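Local coordinates for protein SsRai1 (Scheffersomyces stipitis, PDB 5BTO) that removes NAD caps from the 5' ends of RNAs as a metal-dependent decapping nuclease and directly binds, stabilises and stimulates the exoribonuclease RAT1, at residues D237-Y242 and S252-L257; K10-Q15 and G341-W346; T259-E264 and G294-S299; A138-L143 and Q396-I401. All coordinates share one frame; numbering follows the deposited sequence.

Interaction 1 (D237-Y242 and S252-L257); sequences DCVWDY and SHYMEL
Cys238 and Met255 form an antiparallel hydrogen-bonded pair, Met255 N giving to Cys238 O at 2.9 Å, and Val239 with Tyr254 follows as the non-hydrogen-bonded pair. Trp240 turns its indole edge to segment 252-257: NE1 donates to Ser252 O at 3.0 Å, on a lone pair, while Trp240 CB lies 3.7 Å from Met255 CE. The flexible Met255 suits this spot: a bend at chi3 (57°) brings its methyl to Trp240 CB and Cys238 SG. His253 is held twice: ND1 donates a hydrogen bond to Asp241 OD1 (2.8 Å) on the syn side, ring and carboxylate nearly coplanar, and its CE1 edge meets the face of Tyr242, the planes 53° apart. Leu257 N points almost straight (179°) at the anti lone pair of Asp237 OD2, 2.8 Å away. This bond orients a carboxylate lying close to the like charge of Glu256, which has a salt bridge to Lys258. Asp237, Glu256 and Leu257 belong to the divalent-metal site of the PD-(D/E)XK nuclease fold.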
loop_
_atom_site.group_PDB
_atom_site.type_symbol
_atom_site.label_atom_id
_atom_site.label_comp_id
_atom_site.label_asym_id
_atom_site.label_seq_id
_atom_site.Cartn_x
_atom_site.Cartn_y
_atom_site.Cartn_z
ATOM N N ASP A 237 -10.489 20.705 -26.060
ATOM C CA ASP A 237 -11.354 21.875 -26.170
ATOM C C ASP A 237 -11.117 22.685 -27.444
ATOM O O ASP A 237 -12.070 23.092 -28.100
ATOM C CB ASP A 237 -11.232 22.774 -24.939
ATOM C CG ASP A 237 -11.716 22.086 -23.673
ATOM O OD1 ASP A 237 -12.628 21.241 -23.790
ATOM O OD2 ASP A 237 -11.190 22.381 -22.577
ATOM N N CYS A 238 -9.856 22.905 -27.796
ATOM C CA CYS A 238 -9.553 23.705 -28.979
ATOM C C CYS A 238 -8.107 23.561 -29.429
ATOM O O CYS A 238 -7.281 22.945 -28.758
ATOM C CB CYS A 238 -9.879 25.190 -28.719
ATOM S SG CYS A 238 -8.725 26.045 -27.649
ATOM N N VAL A 239 -7.822 24.133 -30.595
ATOM C CA VAL A 239 -6.469 24.282 -31.099
ATOM C C VAL A 239 -6.043 25.719 -30.820
ATOM O O VAL A 239 -6.833 26.640 -31.028
ATOM C CB VAL A 239 -6.452 24.021 -32.622
ATOM C CG1 VAL A 239 -5.132 24.424 -33.239
ATOM C CG2 VAL A 239 -6.733 22.542 -32.879
ATOM N N TRP A 240 -4.823 25.923 -30.329
ATOM C CA TRP A 240 -4.382 27.296 -30.060
ATOM C C TRP A 240 -3.775 27.994 -31.265
ATOM O O TRP A 240 -3.848 29.212 -31.376
ATOM C CB TRP A 240 -3.465 27.399 -28.835
ATOM C CG TRP A 240 -2.149 26.722 -28.942
ATOM C CD1 TRP A 240 -1.867 25.408 -28.654
ATOM C CD2 TRP A 240 -0.908 27.326 -29.314
ATOM N NE1 TRP A 240 -0.525 25.161 -28.849
ATOM C CE2 TRP A 240 0.083 26.320 -29.259
ATOM C CE3 TRP A 240 -0.540 28.616 -29.706
ATOM C CZ2 TRP A 240 1.419 26.571 -29.571
ATOM C CZ3 TRP A 240 0.782 28.862 -30.018
ATOM C CH2 TRP A 240 1.747 27.844 -29.951
ATOM N N ASP A 241 -3.184 27.238 -32.179
ATOM C CA ASP A 241 -2.649 27.874 -33.380
ATOM C C ASP A 241 -3.149 27.245 -34.678
ATOM O O ASP A 241 -3.951 27.854 -35.397
ATOM C CB ASP A 241 -1.117 28.015 -33.321
ATOM C CG ASP A 241 -0.388 26.693 -33.100
ATOM O OD1 ASP A 241 -1.040 25.651 -32.887
ATOM O OD2 ASP A 241 0.862 26.709 -33.129
ATOM N N TYR A 242 -2.692 26.034 -34.975
ATOM C CA TYR A 242 -3.073 25.363 -36.210
ATOM C C TYR A 242 -2.880 23.860 -36.064
ATOM O O TYR A 242 -2.165 23.404 -35.171
ATOM C CB TYR A 242 -2.232 25.889 -37.380
ATOM C CG TYR A 242 -0.757 25.586 -37.243
ATOM C CD1 TYR A 242 0.081 26.422 -36.515
ATOM C CD2 TYR A 242 -0.206 24.458 -37.832
ATOM C CE1 TYR A 242 1.427 26.136 -36.373
ATOM C CE2 TYR A 242 1.136 24.169 -37.703
ATOM C CZ TYR A 242 1.945 25.009 -36.970
ATOM O OH TYR A 242 3.284 24.714 -36.843
ATOM N N SER A 252 0.697 18.976 -29.349
ATOM C CA SER A 252 1.332 20.200 -28.884
ATOM C C SER A 252 0.577 21.434 -29.341
ATOM O O SER A 252 0.871 22.530 -28.885
ATOM C CB SER A 252 2.787 20.272 -29.351
ATOM O OG SER A 252 2.874 20.512 -30.747
ATOM N N HIS A 253 -0.400 21.247 -30.231
ATOM C CA HIS A 253 -1.195 22.360 -30.766
ATOM C C HIS A 253 -2.571 22.506 -30.115
ATOM O O HIS A 253 -3.350 23.405 -30.461
ATOM C CB HIS A 253 -1.327 22.219 -32.282
ATOM C CG HIS A 253 -0.016 22.265 -32.992
ATOM N ND1 HIS A 253 0.564 23.452 -33.393
ATOM C CD2 HIS A 253 0.837 21.282 -33.366
ATOM C CE1 HIS A 253 1.715 23.195 -33.990
ATOM N NE2 HIS A 253 1.901 21.886 -33.992
ATOM N N TYR A 254 -2.861 21.633 -29.156
ATOM C CA TYR A 254 -4.146 21.641 -28.461
ATOM C C TYR A 254 -4.081 22.461 -27.173
ATOM O O TYR A 254 -3.009 22.692 -26.626
ATOM C CB TYR A 254 -4.559 20.217 -28.083
ATOM C CG TYR A 254 -4.923 19.312 -29.233
ATOM C CD1 TYR A 254 -5.421 19.821 -30.427
ATOM C CD2 TYR A 254 -4.799 17.934 -29.109
ATOM C CE1 TYR A 254 -5.767 18.969 -31.471
ATOM C CE2 TYR A 254 -5.143 17.080 -30.144
ATOM C CZ TYR A 254 -5.628 17.603 -31.322
ATOM O OH TYR A 254 -5.973 16.760 -32.348
ATOM N N MET A 255 -5.239 22.892 -26.694
ATOM C CA MET A 255 -5.300 23.677 -25.460
ATOM C C MET A 255 -6.596 23.353 -24.725
ATOM O O MET A 255 -7.620 23.064 -25.346
ATOM C CB MET A 255 -5.196 25.187 -25.778
ATOM C CG MET A 255 -4.979 26.081 -24.549
ATOM S SD MET A 255 -4.386 27.748 -24.963
ATOM C CE MET A 255 -5.711 28.243 -26.053
ATOM N N GLU A 256 -6.538 23.369 -23.397
ATOM C CA GLU A 256 -7.710 23.179 -22.562
ATOM C C GLU A 256 -8.280 24.535 -22.148
ATOM O O GLU A 256 -7.527 25.489 -21.962
ATOM C CB GLU A 256 -7.301 22.395 -21.314
ATOM C CG GLU A 256 -8.434 22.032 -20.387
ATOM C CD GLU A 256 -9.111 20.740 -20.792
ATOM O OE1 GLU A 256 -8.577 20.047 -21.681
ATOM O OE2 GLU A 256 -10.171 20.418 -20.219
ATOM N N LEU A 257 -9.598 24.614 -22.001
ATOM C CA LEU A 257 -10.266 25.847 -21.556
ATOM C C LEU A 257 -11.120 25.567 -20.320
ATOM O O LEU A 257 -11.993 24.708 -20.354
ATOM C CB LEU A 257 -11.169 26.386 -22.664
ATOM C CG LEU A 257 -10.466 26.687 -23.985
ATOM C CD1 LEU A 257 -11.465 27.104 -25.051
ATOM C CD2 LEU A 257 -9.414 27.763 -23.772
HETATM O O HOH W 1 -11.734 18.851 -22.355
#

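Interaction 2 (K10-Q15 and G341-W346); sequences KTLSLQ and GAVIEW
Edge strand 9-12 of the large mixed sheet is covered by helix 333-350, the short axes 10.7 Å apart and running nearly antiparallel (157°). Leu12 supplies the apolar side chain and Trp346 the flat surface it lies on. Leu12 CB stands 3.5 Å from the centroid of the Trp346 six-membered ring, almost on its normal, a CH-pi contact. With CG anti to the backbone N (chi1 179°), Leu12 runs back along the same face, bringing CD1 to 3.7 Å from Trp346 CG, while CD2 meets Val343 CG2 at 4.0 Å. A branched leucine can thus touch both ring systems and the valine together. Lys10 O lies at the indole edge, 3.7 Å from Trp346 CH2, and the lysine's amine reaches on to Glu350. Were Trp346 an alanine, Leu12 CB and CD1 would probably lose the surface they rest on and a gap open beneath them. Phe371 of the adjacent strand also touches Leu12 and Val343, adding to an apolar layer between helix and sheet in this alpha/beta nuclease fold.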
loop_
_atom_site.group_PDB
_atom_site.type_symbol
_atom_site.label_atom_id
_atom_site.label_comp_id
_atom_site.label_asym_id
_atom_site.label_seq_id
_atom_site.Cartn_x
_atom_site.Cartn_y
_atom_site.Cartn_z
ATOM N N LYS A 10 -8.938 -8.660 -4.188
ATOM C CA LYS A 10 -7.569 -8.304 -3.782
ATOM C C LYS A 10 -7.501 -6.813 -3.429
ATOM O O LYS A 10 -8.254 -6.023 -3.965
ATOM C CB LYS A 10 -6.582 -8.565 -4.928
ATOM C CG LYS A 10 -6.507 -10.019 -5.378
ATOM C CD LYS A 10 -5.603 -10.195 -6.595
ATOM C CE LYS A 10 -5.535 -11.651 -7.057
ATOM N NZ LYS A 10 -4.792 -11.801 -8.350
ATOM N N THR A 11 -6.577 -6.428 -2.556
ATOM C CA THR A 11 -6.506 -5.042 -2.078
ATOM C C THR A 11 -5.147 -4.425 -2.358
ATOM O O THR A 11 -4.117 -5.065 -2.187
ATOM C CB THR A 11 -6.800 -4.950 -0.554
ATOM O OG1 THR A 11 -8.126 -5.428 -0.299
ATOM C CG2 THR A 11 -6.673 -3.511 -0.060
ATOM N N LEU A 12 -5.154 -3.170 -2.813
ATOM C CA LEU A 12 -3.928 -2.415 -3.011
ATOM C C LEU A 12 -3.845 -1.316 -1.953
ATOM O O LEU A 12 -4.789 -0.551 -1.788
ATOM C CB LEU A 12 -3.909 -1.784 -4.420
ATOM C CG LEU A 12 -2.676 -0.944 -4.754
ATOM C CD1 LEU A 12 -1.408 -1.786 -4.863
ATOM C CD2 LEU A 12 -2.890 -0.144 -6.053
ATOM N N SER A 13 -2.728 -1.252 -1.233
ATOM C CA SER A 13 -2.514 -0.198 -0.238
ATOM C C SER A 13 -2.560 1.179 -0.881
ATOM O O SER A 13 -1.944 1.394 -1.920
ATOM C CB SER A 13 -1.149 -0.323 0.423
ATOM O OG SER A 13 -0.949 0.773 1.310
ATOM N N LEU A 14 -3.260 2.111 -0.244
ATOM C CA LEU A 14 -3.262 3.494 -0.724
ATOM C C LEU A 14 -1.864 4.100 -0.646
ATOM O O LEU A 14 -1.593 5.140 -1.259
ATOM C CB LEU A 14 -4.224 4.360 0.099
ATOM C CG LEU A 14 -5.710 4.015 0.010
ATOM C CD1 LEU A 14 -6.515 5.059 0.765
ATOM C CD2 LEU A 14 -6.173 3.920 -1.440
ATOM N N GLN A 15 -0.989 3.471 0.137
ATOM C CA GLN A 15 0.385 3.936 0.295
ATOM C C GLN A 15 1.320 3.434 -0.807
ATOM O O GLN A 15 2.494 3.768 -0.811
ATOM C CB GLN A 15 0.941 3.518 1.669
ATOM C CG GLN A 15 0.182 4.105 2.832
ATOM C CD GLN A 15 0.873 3.857 4.166
ATOM O OE1 GLN A 15 1.678 2.929 4.309
ATOM N NE2 GLN A 15 0.562 4.684 5.151
ATOM N N GLY A 341 1.337 5.170 -11.135
ATOM C CA GLY A 341 2.206 4.144 -11.683
ATOM C C GLY A 341 2.028 2.835 -10.925
ATOM O O GLY A 341 2.047 1.753 -11.516
ATOM N N ALA A 342 1.840 2.929 -9.615
ATOM C CA ALA A 342 1.646 1.720 -8.808
ATOM C C ALA A 342 0.345 1.010 -9.178
ATOM O O ALA A 342 0.294 -0.227 -9.269
ATOM C CB ALA A 342 1.665 2.060 -7.285
ATOM N N VAL A 343 -0.717 1.790 -9.356
ATOM C CA VAL A 343 -2.016 1.238 -9.692
ATOM C C VAL A 343 -1.969 0.519 -11.041
ATOM O O VAL A 343 -2.430 -0.618 -11.166
ATOM C CB VAL A 343 -3.092 2.336 -9.784
ATOM C CG1 VAL A 343 -4.396 1.752 -10.341
ATOM C CG2 VAL A 343 -3.299 2.989 -8.431
ATOM N N ILE A 344 -1.419 1.191 -12.052
ATOM C CA ILE A 344 -1.385 0.598 -13.388
ATOM C C ILE A 344 -0.535 -0.685 -13.388
ATOM O O ILE A 344 -0.926 -1.709 -13.958
ATOM C CB ILE A 344 -0.852 1.586 -14.433
ATOM C CG1 ILE A 344 -1.799 2.789 -14.573
ATOM C CG2 ILE A 344 -0.688 0.900 -15.789
ATOM C CD1 ILE A 344 -3.223 2.438 -14.948
ATOM N N GLU A 345 0.632 -0.627 -12.762
ATOM C CA GLU A 345 1.481 -1.822 -12.661
ATOM C C GLU A 345 0.756 -2.981 -11.958
ATOM O O GLU A 345 0.840 -4.135 -12.387
ATOM C CB GLU A 345 2.768 -1.490 -11.916
ATOM C CG GLU A 345 3.744 -2.650 -11.797
ATOM C CD GLU A 345 4.898 -2.328 -10.861
ATOM O OE1 GLU A 345 4.631 -2.075 -9.668
ATOM O OE2 GLU A 345 6.066 -2.316 -11.312
ATOM N N TRP A 346 0.052 -2.661 -10.876
ATOM C CA TRP A 346 -0.680 -3.662 -10.111
ATOM C C TRP A 346 -1.775 -4.316 -10.958
ATOM O O TRP A 346 -1.908 -5.541 -10.977
ATOM C CB TRP A 346 -1.282 -3.006 -8.864
ATOM C CG TRP A 346 -1.910 -3.930 -7.869
ATOM C CD1 TRP A 346 -1.280 -4.878 -7.113
ATOM C CD2 TRP A 346 -3.288 -3.949 -7.475
ATOM N NE1 TRP A 346 -2.188 -5.494 -6.279
ATOM C CE2 TRP A 346 -3.425 -4.941 -6.479
ATOM C CE3 TRP A 346 -4.419 -3.227 -7.872
ATOM C CZ2 TRP A 346 -4.649 -5.231 -5.873
ATOM C CZ3 TRP A 346 -5.635 -3.507 -7.270
ATOM C CH2 TRP A 346 -5.740 -4.514 -6.276
#

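Interaction 3 (T259-E264 and G294-S299); sequences TTRILE and GFRDDS
Arg261 NH2 and Asp298 OD2 form a 2.6 Å salt bridge, the carboxylate standing steeply to the guanidinium (planes 79° apart) with OD1 over its face. Glu264 OE2 takes bonds from Arg261 NE and Arg261 NH2, side-on, the second at 2.9 Å. One positive group serves two neighbouring acids, whose mutual repulsion it probably offsets; arginine suits the place because its flat, delocalised charge can take one acid at its NE/NH2 side and another over its face. Its chain is extended from CG to NE, carrying the charge out past the strand end. Beneath lies parallel pairing: Thr260 N bonds to Gly294 O, Arg296 N to Thr260 O, and Ile262 N to Arg296 O at 2.9 Å. These strands belong to a beta-alpha-beta unit, with helix 266-286 as the crossover. On the helix side Thr260 CG2 packs 3.5 Å from Phe295 CD2, and Phe272 meets the Phe295 ring edge-to-face. Thr260 OG1 bonds to Lys275. Toward helix 169-188, a water accepts from Arg296 NE at 2.7 Å and bonds to Thr259 OG1.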
loop_
_atom_site.group_PDB
_atom_site.type_symbol
_atom_site.label_atom_id
_atom_site.label_comp_id
_atom_site.label_asym_id
_atom_site.label_seq_id
_atom_site.Cartn_x
_atom_site.Cartn_y
_atom_site.Cartn_z
ATOM N N THR A 259 -12.968 27.361 -16.449
ATOM C CA THR A 259 -13.401 28.551 -15.720
ATOM C C THR A 259 -13.449 28.290 -14.224
ATOM O O THR A 259 -13.574 27.145 -13.782
ATOM C CB THR A 259 -14.808 29.001 -16.140
ATOM O OG1 THR A 259 -15.767 28.021 -15.718
ATOM C CG2 THR A 259 -14.892 29.195 -17.643
ATOM N N THR A 260 -13.371 29.362 -13.446
ATOM C CA THR A 260 -13.489 29.258 -12.004
ATOM C C THR A 260 -13.811 30.647 -11.460
ATOM O O THR A 260 -13.707 31.635 -12.186
ATOM C CB THR A 260 -12.188 28.706 -11.379
ATOM O OG1 THR A 260 -12.427 28.288 -10.024
ATOM C CG2 THR A 260 -11.084 29.756 -11.420
ATOM N N ARG A 261 -14.215 30.726 -10.195
ATOM C CA ARG A 261 -14.527 32.016 -9.593
ATOM C C ARG A 261 -13.243 32.801 -9.334
ATOM O O ARG A 261 -12.197 32.211 -9.057
ATOM C CB ARG A 261 -15.306 31.813 -8.288
ATOM C CG ARG A 261 -15.728 33.100 -7.596
ATOM C CD ARG A 261 -16.708 32.836 -6.470
ATOM N NE ARG A 261 -17.064 34.074 -5.780
ATOM C CZ ARG A 261 -18.016 34.166 -4.856
ATOM N NH1 ARG A 261 -18.719 33.093 -4.518
ATOM N NH2 ARG A 261 -18.271 35.333 -4.273
ATOM N N ILE A 262 -13.319 34.125 -9.443
ATOM C CA ILE A 262 -12.192 34.983 -9.090
ATOM C C ILE A 262 -11.675 34.664 -7.694
ATOM O O ILE A 262 -12.436 34.232 -6.827
ATOM C CB ILE A 262 -12.554 36.484 -9.159
ATOM C CG1 ILE A 262 -13.811 36.780 -8.348
ATOM C CG2 ILE A 262 -12.757 36.915 -10.606
ATOM C CD1 ILE A 262 -14.195 38.268 -8.360
ATOM N N LEU A 263 -10.376 34.874 -7.498
ATOM C CA LEU A 263 -9.691 34.488 -6.272
ATOM C C LEU A 263 -9.738 35.618 -5.251
ATOM O O LEU A 263 -8.746 36.299 -5.020
ATOM C CB LEU A 263 -8.239 34.124 -6.577
ATOM C CG LEU A 263 -8.021 33.052 -7.647
ATOM C CD1 LEU A 263 -6.532 32.727 -7.809
ATOM C CD2 LEU A 263 -8.803 31.797 -7.292
ATOM N N GLU A 264 -10.890 35.798 -4.619
ATOM C CA GLU A 264 -11.077 36.938 -3.722
ATOM C C GLU A 264 -10.903 36.611 -2.239
ATOM O O GLU A 264 -11.091 37.475 -1.377
ATOM C CB GLU A 264 -12.426 37.615 -3.989
ATOM C CG GLU A 264 -13.607 36.667 -4.136
ATOM C CD GLU A 264 -14.876 37.405 -4.530
ATOM O OE1 GLU A 264 -14.890 38.647 -4.411
ATOM O OE2 GLU A 264 -15.851 36.753 -4.966
ATOM N N GLY A 294 -10.484 31.034 -17.349
ATOM C CA GLY A 294 -11.240 32.278 -17.249
ATOM C C GLY A 294 -11.778 32.424 -15.838
ATOM O O GLY A 294 -12.338 31.479 -15.280
ATOM N N PHE A 295 -11.583 33.602 -15.254
ATOM C CA PHE A 295 -11.987 33.869 -13.879
ATOM C C PHE A 295 -13.199 34.789 -13.870
ATOM O O PHE A 295 -13.170 35.863 -14.467
ATOM C CB PHE A 295 -10.830 34.512 -13.105
ATOM C CG PHE A 295 -9.631 33.615 -12.938
ATOM C CD1 PHE A 295 -8.651 33.544 -13.920
ATOM C CD2 PHE A 295 -9.489 32.829 -11.795
ATOM C CE1 PHE A 295 -7.545 32.702 -13.768
ATOM C CE2 PHE A 295 -8.392 31.990 -11.636
ATOM C CZ PHE A 295 -7.417 31.931 -12.620
ATOM N N ARG A 296 -14.267 34.373 -13.196
ATOM C CA ARG A 296 -15.521 35.122 -13.257
ATOM C C ARG A 296 -16.030 35.492 -11.875
ATOM O O ARG A 296 -15.718 34.817 -10.899
ATOM C CB ARG A 296 -16.581 34.327 -14.029
ATOM C CG ARG A 296 -16.751 32.891 -13.547
ATOM C CD ARG A 296 -18.088 32.713 -12.849
ATOM N NE ARG A 296 -18.127 31.517 -12.017
ATOM C CZ ARG A 296 -18.647 31.479 -10.793
ATOM N NH1 ARG A 296 -19.166 32.576 -10.255
ATOM N NH2 ARG A 296 -18.638 30.347 -10.100
ATOM N N ASP A 297 -16.814 36.566 -11.797
ATOM C CA ASP A 297 -17.343 37.011 -10.513
ATOM C C ASP A 297 -18.724 36.416 -10.212
ATOM O O ASP A 297 -19.201 35.545 -10.936
ATOM C CB ASP A 297 -17.331 38.547 -10.390
ATOM C CG ASP A 297 -18.253 39.244 -11.387
ATOM O OD1 ASP A 297 -19.169 38.601 -11.940
ATOM O OD2 ASP A 297 -18.072 40.468 -11.597
ATOM N N ASP A 298 -19.342 36.872 -9.125
ATOM C CA ASP A 298 -20.676 36.411 -8.729
ATOM C C ASP A 298 -21.741 36.624 -9.795
ATOM O O ASP A 298 -22.697 35.853 -9.893
ATOM C CB ASP A 298 -21.130 37.123 -7.454
ATOM C CG ASP A 298 -20.615 36.459 -6.206
ATOM O OD1 ASP A 298 -21.087 35.345 -5.892
ATOM O OD2 ASP A 298 -19.747 37.058 -5.537
ATOM N N SER A 299 -21.599 37.693 -10.570
ATOM C CA SER A 299 -22.567 37.987 -11.617
ATOM C C SER A 299 -22.172 37.290 -12.908
ATOM O O SER A 299 -22.783 37.500 -13.953
ATOM C CB SER A 299 -22.696 39.494 -11.829
ATOM O OG SER A 299 -23.265 40.110 -10.690
HETATM O O HOH W 2 -17.668 29.457 -13.686
#

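Interaction 4 (A138-L143 and Q396-I401); sequences AYDGQL and QWRESI
Arg398 CB lies 4.0 Å from Tyr139 OH, and the arginine then bends at chi2 (-65°) to bring its guanidinium to a beta hairpin. Arg398 NH1 and NH2 grip Gln142 OE1 end-on, each at 3.0 Å. The NH2 bond uses a lone pair in the amide plane, whereas NH1 comes from above it, the amide and guanidinium planes being 66° apart. Arg398 NH1 also makes a salt bridge to Asp140 OD2 (3.0 Å), met on the anti side. Arginine suits because one guanidinium can donate to an amide and a carboxylate at once. With a leucine instead of Arg398, Gln142 OE1 is likely to be left without its two donors and the Asp140 charge without its mate. One water donates to Asp140 OD2 and Arg398 O; another bonds to Tyr139 OH and donates to Glu399 OE2. Asp140 and Gly141 occupy the corners of a type I' turn, both with positive phi. The turn links strands 132-139 and 142-147 and meets helix 392-400, while Glu98 of helix 87-101 holds Arg398 NE and Trp397 NE1.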
loop_
_atom_site.group_PDB
_atom_site.type_symbol
_atom_site.label_atom_id
_atom_site.label_comp_id
_atom_site.label_asym_id
_atom_site.label_seq_id
_atom_site.Cartn_x
_atom_site.Cartn_y
_atom_site.Cartn_z
ATOM N N ALA A 138 -9.934 -8.511 -19.884
ATOM C CA ALA A 138 -8.890 -8.893 -20.812
ATOM C C ALA A 138 -9.512 -9.438 -22.081
ATOM O O ALA A 138 -10.416 -10.274 -22.038
ATOM C CB ALA A 138 -7.979 -9.946 -20.178
ATOM N N TYR A 139 -9.022 -8.958 -23.213
ATOM C CA TYR A 139 -9.456 -9.462 -24.497
ATOM C C TYR A 139 -8.340 -9.232 -25.508
ATOM O O TYR A 139 -7.722 -8.166 -25.534
ATOM C CB TYR A 139 -10.755 -8.773 -24.932
ATOM C CG TYR A 139 -11.237 -9.212 -26.293
ATOM C CD1 TYR A 139 -11.891 -10.431 -26.459
ATOM C CD2 TYR A 139 -11.041 -8.409 -27.408
ATOM C CE1 TYR A 139 -12.326 -10.840 -27.715
ATOM C CE2 TYR A 139 -11.468 -8.808 -28.657
ATOM C CZ TYR A 139 -12.112 -10.019 -28.806
ATOM O OH TYR A 139 -12.541 -10.410 -30.058
ATOM N N ASP A 140 -8.065 -10.245 -26.322
ATOM C CA ASP A 140 -7.008 -10.154 -27.322
ATOM C C ASP A 140 -5.702 -9.616 -26.736
ATOM O O ASP A 140 -5.020 -8.810 -27.361
ATOM C CB ASP A 140 -7.473 -9.290 -28.495
ATOM C CG ASP A 140 -6.774 -9.633 -29.804
ATOM O OD1 ASP A 140 -6.067 -10.661 -29.880
ATOM O OD2 ASP A 140 -6.957 -8.873 -30.775
ATOM N N GLY A 141 -5.357 -10.069 -25.535
ATOM C CA GLY A 141 -4.093 -9.707 -24.921
ATOM C C GLY A 141 -4.021 -8.281 -24.402
ATOM O O GLY A 141 -2.936 -7.780 -24.123
ATOM N N GLN A 142 -5.177 -7.641 -24.261
ATOM C CA GLN A 142 -5.239 -6.232 -23.859
ATOM C C GLN A 142 -6.293 -6.025 -22.779
ATOM O O GLN A 142 -7.258 -6.789 -22.693
ATOM C CB GLN A 142 -5.564 -5.358 -25.079
ATOM C CG GLN A 142 -4.567 -5.512 -26.202
ATOM C CD GLN A 142 -4.930 -4.716 -27.441
ATOM O OE1 GLN A 142 -6.095 -4.646 -27.839
ATOM N NE2 GLN A 142 -3.926 -4.103 -28.054
ATOM N N LEU A 143 -6.105 -5.009 -21.937
ATOM C CA LEU A 143 -7.119 -4.670 -20.940
ATOM C C LEU A 143 -7.979 -3.504 -21.410
ATOM O O LEU A 143 -7.462 -2.479 -21.837
ATOM C CB LEU A 143 -6.485 -4.309 -19.593
ATOM C CG LEU A 143 -5.677 -5.386 -18.875
ATOM C CD1 LEU A 143 -5.334 -4.909 -17.451
ATOM C CD2 LEU A 143 -6.448 -6.716 -18.846
ATOM N N GLN A 396 -15.473 -9.188 -34.004
ATOM C CA GLN A 396 -15.382 -9.829 -35.313
ATOM C C GLN A 396 -14.124 -9.361 -36.038
ATOM O O GLN A 396 -13.401 -10.160 -36.641
ATOM C CB GLN A 396 -16.631 -9.541 -36.146
ATOM C CG GLN A 396 -16.719 -10.341 -37.428
ATOM C CD GLN A 396 -17.995 -10.057 -38.185
ATOM O OE1 GLN A 396 -17.992 -9.329 -39.176
ATOM N NE2 GLN A 396 -19.098 -10.628 -37.719
ATOM N N TRP A 397 -13.852 -8.062 -35.962
ATOM C CA TRP A 397 -12.641 -7.525 -36.558
ATOM C C TRP A 397 -11.397 -8.171 -35.959
ATOM O O TRP A 397 -10.552 -8.676 -36.683
ATOM C CB TRP A 397 -12.583 -5.993 -36.426
ATOM C CG TRP A 397 -11.206 -5.423 -36.565
ATOM C CD1 TRP A 397 -10.497 -4.739 -35.608
ATOM C CD2 TRP A 397 -10.361 -5.483 -37.720
ATOM N NE1 TRP A 397 -9.269 -4.382 -36.098
ATOM C CE2 TRP A 397 -9.158 -4.823 -37.393
ATOM C CE3 TRP A 397 -10.504 -6.033 -38.999
ATOM C CZ2 TRP A 397 -8.109 -4.694 -38.294
ATOM C CZ3 TRP A 397 -9.457 -5.905 -39.894
ATOM C CH2 TRP A 397 -8.276 -5.236 -39.541
ATOM N N ARG A 398 -11.271 -8.147 -34.631
ATOM C CA ARG A 398 -10.067 -8.682 -34.009
ATOM C C ARG A 398 -9.890 -10.179 -34.282
ATOM O O ARG A 398 -8.774 -10.655 -34.459
ATOM C CB ARG A 398 -10.057 -8.385 -32.505
ATOM C CG ARG A 398 -9.831 -6.913 -32.201
ATOM C CD ARG A 398 -8.444 -6.477 -32.641
ATOM N NE ARG A 398 -8.086 -5.184 -32.067
ATOM C CZ ARG A 398 -7.660 -5.012 -30.818
ATOM N NH1 ARG A 398 -7.547 -6.052 -30.000
ATOM N NH2 ARG A 398 -7.367 -3.788 -30.378
ATOM N N GLU A 399 -10.997 -10.906 -34.324
ATOM C CA GLU A 399 -10.964 -12.330 -34.671
ATOM C C GLU A 399 -10.397 -12.546 -36.064
ATOM O O GLU A 399 -9.671 -13.508 -36.311
ATOM C CB GLU A 399 -12.367 -12.927 -34.589
ATOM C CG GLU A 399 -12.888 -13.142 -33.167
ATOM C CD GLU A 399 -14.382 -13.403 -33.143
ATOM O OE1 GLU A 399 -14.971 -13.578 -34.227
ATOM O OE2 GLU A 399 -14.970 -13.427 -32.042
ATOM N N SER A 400 -10.734 -11.647 -36.975
ATOM C CA SER A 400 -10.390 -11.841 -38.387
ATOM C C SER A 400 -8.903 -11.628 -38.657
ATOM O O SER A 400 -8.382 -12.052 -39.683
ATOM C CB SER A 400 -11.219 -10.913 -39.278
ATOM O OG SER A 400 -10.716 -9.576 -39.249
ATOM N N ILE A 401 -8.229 -10.941 -37.744
ATOM C CA ILE A 401 -6.801 -10.685 -37.874
ATOM C C ILE A 401 -5.989 -11.965 -37.711
ATOM O O ILE A 401 -4.907 -12.106 -38.289
ATOM C CB ILE A 401 -6.331 -9.670 -36.820
ATOM C CG1 ILE A 401 -7.110 -8.361 -36.960
ATOM C CG2 ILE A 401 -4.819 -9.445 -36.922
ATOM C CD1 ILE A 401 -6.690 -7.277 -35.954
HETATM O O HOH W 3 -13.842 -12.829 -29.825
HETATM O O HOH W 4 -6.488 -9.876 -33.188
#

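In the fold
Interactions 1 and 3 share strand 254-261 of the smaller four-stranded sheet: the first pairs its start with strand 238-239, the second its end with strand 290-296, their centres 22 Å apart. Interaction 1 carries metal ligands, and the substrate-binding Lys258 falls in the chain between the two, with Thr259 of interaction 3 about 6 Å from it between side chains. Interactions 2 and 4 both reach the ten-stranded sheet away from the annotated sites, their nearest atoms about 6 Å apart, and their segments alternate along the chain. Interaction 2 lies 33 Å from interaction 1 between centres, on the opposite side of the chain's centre; the centres of interactions 3 and 4 are 48 Å apart.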